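PDB 3K49: mRNA-binding protein PUF3 from Saccharomyces cerevisiae, which binds the 3'-UTR of COX17 and other mRNAs encoding mitochondrial proteins through its Pumilio domain, promoting COX17 mRNA decay and localising its targets near mitochondria. Local coordinates for residues A[270-275]-A[317-322]. Residues are numbered along the deposited sequence; the frame is centred on the assembly and turned at random.
Sequences KSILYG and IQKLVN. With nucleotides of chain B.
L273, which meets K319 of the next repeat, also covers the Y274 ring beside it in the chain: its CG sits over the centre of one ring face, 3.7 Å above the plane. A second flat group, the side-chain amide of Q318, turns to the RNA, where NE2 donates to O4 of U3 of chain B over 2.7 Å, with an N-H...O angle of 156°; NE2 is also hydrogen-bonded to N314 OD1. Between the helices the packing is apolar at its deeper end. I272 CD1 meets L320 CD2 at 3.5 Å, the two side chains lying at about a right angle, and I283 and I284 of helix 277-284 pack against I272 and L320 respectively. K319 makes most of the remaining contact. Its side chain sets out toward helix 264-274, chi1 (-159°) swinging CG to the far side from the backbone N, lays CG 3.9 Å from I272 CD1 and carries CE past L273 CD2. Its NZ ends 3.8 Å from K270 NZ, two like charges whose repulsion the salt bridge from K319 NZ to E269 OE2 probably offsets. Replacing K319 by an alanine would probably deprive E269 of this cation and open a gap beside I272 and L273. Nearly parallel segments, 7° apart with axes 10.0 Å distant, one from Pumilio repeat 7 and one from repeat 8, exemplify the side-by-side stacking of RNA-facing helices along the concave surface of a PUF domain.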
# COMPACT_ATOMS: atom_id res chain seq x y z
N LYS A 270 2.43 0.32 -16.58
CA LYS A 270 3.18 1.35 -15.88
C LYS A 270 4.41 1.71 -16.68
O LYS A 270 4.82 2.87 -16.69
CB LYS A 270 3.59 0.88 -14.48
CG LYS A 270 2.41 0.66 -13.56
CD LYS A 270 1.69 1.98 -13.27
CE LYS A 270 0.23 1.74 -12.86
NZ LYS A 270 -0.52 0.96 -13.91
N SER A 271 5.00 0.71 -17.33
CA SER A 271 6.19 0.92 -18.15
C SER A 271 5.92 1.99 -19.17
O SER A 271 6.65 2.97 -19.25
CB SER A 271 6.59 -0.37 -18.87
OG SER A 271 7.03 -1.36 -17.97
N ILE A 272 4.86 1.81 -19.95
CA ILE A 272 4.53 2.75 -21.01
C ILE A 272 3.89 4.04 -20.47
O ILE A 272 3.93 5.08 -21.12
CB ILE A 272 3.65 2.10 -22.11
CG1 ILE A 272 2.28 1.73 -21.57
CG2 ILE A 272 4.32 0.85 -22.68
CD1 ILE A 272 1.49 0.87 -22.54
N LEU A 273 3.34 3.97 -19.27
CA LEU A 273 2.74 5.14 -18.65
C LEU A 273 3.79 6.05 -18.03
O LEU A 273 3.73 7.27 -18.20
CB LEU A 273 1.73 4.72 -17.58
CG LEU A 273 1.13 5.86 -16.76
CD1 LEU A 273 0.56 6.92 -17.68
CD2 LEU A 273 0.07 5.34 -15.81
N TYR A 274 4.77 5.48 -17.33
CA TYR A 274 5.76 6.28 -16.62
C TYR A 274 7.17 6.28 -17.21
O TYR A 274 8.05 6.98 -16.72
CB TYR A 274 5.79 5.90 -15.14
CG TYR A 274 4.50 6.24 -14.44
CD1 TYR A 274 4.05 7.55 -14.37
CD2 TYR A 274 3.71 5.24 -13.88
CE1 TYR A 274 2.86 7.87 -13.74
CE2 TYR A 274 2.52 5.55 -13.25
CZ TYR A 274 2.09 6.86 -13.18
OH TYR A 274 0.90 7.17 -12.55
N GLY A 275 7.40 5.50 -18.26
CA GLY A 275 8.69 5.51 -18.90
C GLY A 275 8.94 6.78 -19.69
O GLY A 275 8.00 7.42 -20.17
N ILE A 317 -3.14 -2.71 -24.71
CA ILE A 317 -3.41 -2.12 -26.02
C ILE A 317 -4.17 -0.81 -25.86
O ILE A 317 -3.77 0.22 -26.41
CB ILE A 317 -4.22 -3.07 -26.92
CG1 ILE A 317 -3.44 -4.35 -27.21
CG2 ILE A 317 -4.59 -2.38 -28.22
CD1 ILE A 317 -2.26 -4.17 -28.13
N GLN A 318 -5.26 -0.86 -25.10
CA GLN A 318 -6.00 0.35 -24.75
C GLN A 318 -5.05 1.42 -24.23
O GLN A 318 -5.07 2.57 -24.68
CB GLN A 318 -7.07 0.04 -23.69
CG GLN A 318 -7.96 -1.14 -24.02
CD GLN A 318 -9.08 -1.32 -23.02
OE1 GLN A 318 -9.58 -0.35 -22.46
NE2 GLN A 318 -9.48 -2.57 -22.79
N LYS A 319 -4.22 1.03 -23.27
CA LYS A 319 -3.23 1.92 -22.68
C LYS A 319 -2.35 2.55 -23.75
O LYS A 319 -2.09 3.76 -23.73
CB LYS A 319 -2.37 1.17 -21.67
CG LYS A 319 -1.67 2.04 -20.64
CD LYS A 319 -2.66 2.56 -19.60
CE LYS A 319 -1.95 3.20 -18.41
NZ LYS A 319 -1.97 2.34 -17.19
N LEU A 320 -1.88 1.73 -24.69
CA LEU A 320 -1.01 2.23 -25.76
C LEU A 320 -1.70 3.30 -26.60
O LEU A 320 -1.11 4.31 -26.97
CB LEU A 320 -0.54 1.09 -26.66
CG LEU A 320 0.74 0.38 -26.22
CD1 LEU A 320 1.12 -0.69 -27.24
CD2 LEU A 320 1.87 1.38 -26.03
N VAL A 321 -2.97 3.05 -26.90
CA VAL A 321 -3.78 4.02 -27.63
C VAL A 321 -3.63 5.42 -27.01
O VAL A 321 -3.39 6.39 -27.72
CB VAL A 321 -5.27 3.60 -27.62
CG1 VAL A 321 -6.15 4.72 -28.16
CG2 VAL A 321 -5.45 2.32 -28.41
N ASN A 322 -3.76 5.49 -25.69
CA ASN A 322 -3.68 6.76 -24.96
C ASN A 322 -2.31 7.41 -24.92
O ASN A 322 -2.18 8.61 -25.16
CB ASN A 322 -4.17 6.55 -23.53
CG ASN A 322 -5.61 6.10 -23.47
OD1 ASN A 322 -6.39 6.38 -24.37
ND2 ASN A 322 -5.97 5.39 -22.40
P U B 3 -17.06 -5.35 -17.53
OP1 U B 3 -17.72 -5.51 -16.21
OP2 U B 3 -16.53 -4.02 -17.92
O5' U B 3 -15.87 -6.42 -17.62
C5' U B 3 -16.12 -7.82 -17.51
C4' U B 3 -14.84 -8.61 -17.76
O4' U B 3 -14.44 -8.48 -19.15
C3' U B 3 -13.63 -8.16 -16.96
O3' U B 3 -13.63 -8.78 -15.68
C2' U B 3 -12.47 -8.65 -17.83
O2' U B 3 -12.19 -10.02 -17.64
C1' U B 3 -13.02 -8.40 -19.23
N1 U B 3 -12.67 -7.08 -19.81
C2 U B 3 -11.52 -6.99 -20.57
O2 U B 3 -10.77 -7.93 -20.76
N3 U B 3 -11.26 -5.75 -21.09
C4 U B 3 -12.02 -4.61 -20.93
O4 U B 3 -11.69 -3.57 -21.50
C5 U B 3 -13.20 -4.78 -20.13
C6 U B 3 -13.47 -5.98 -19.61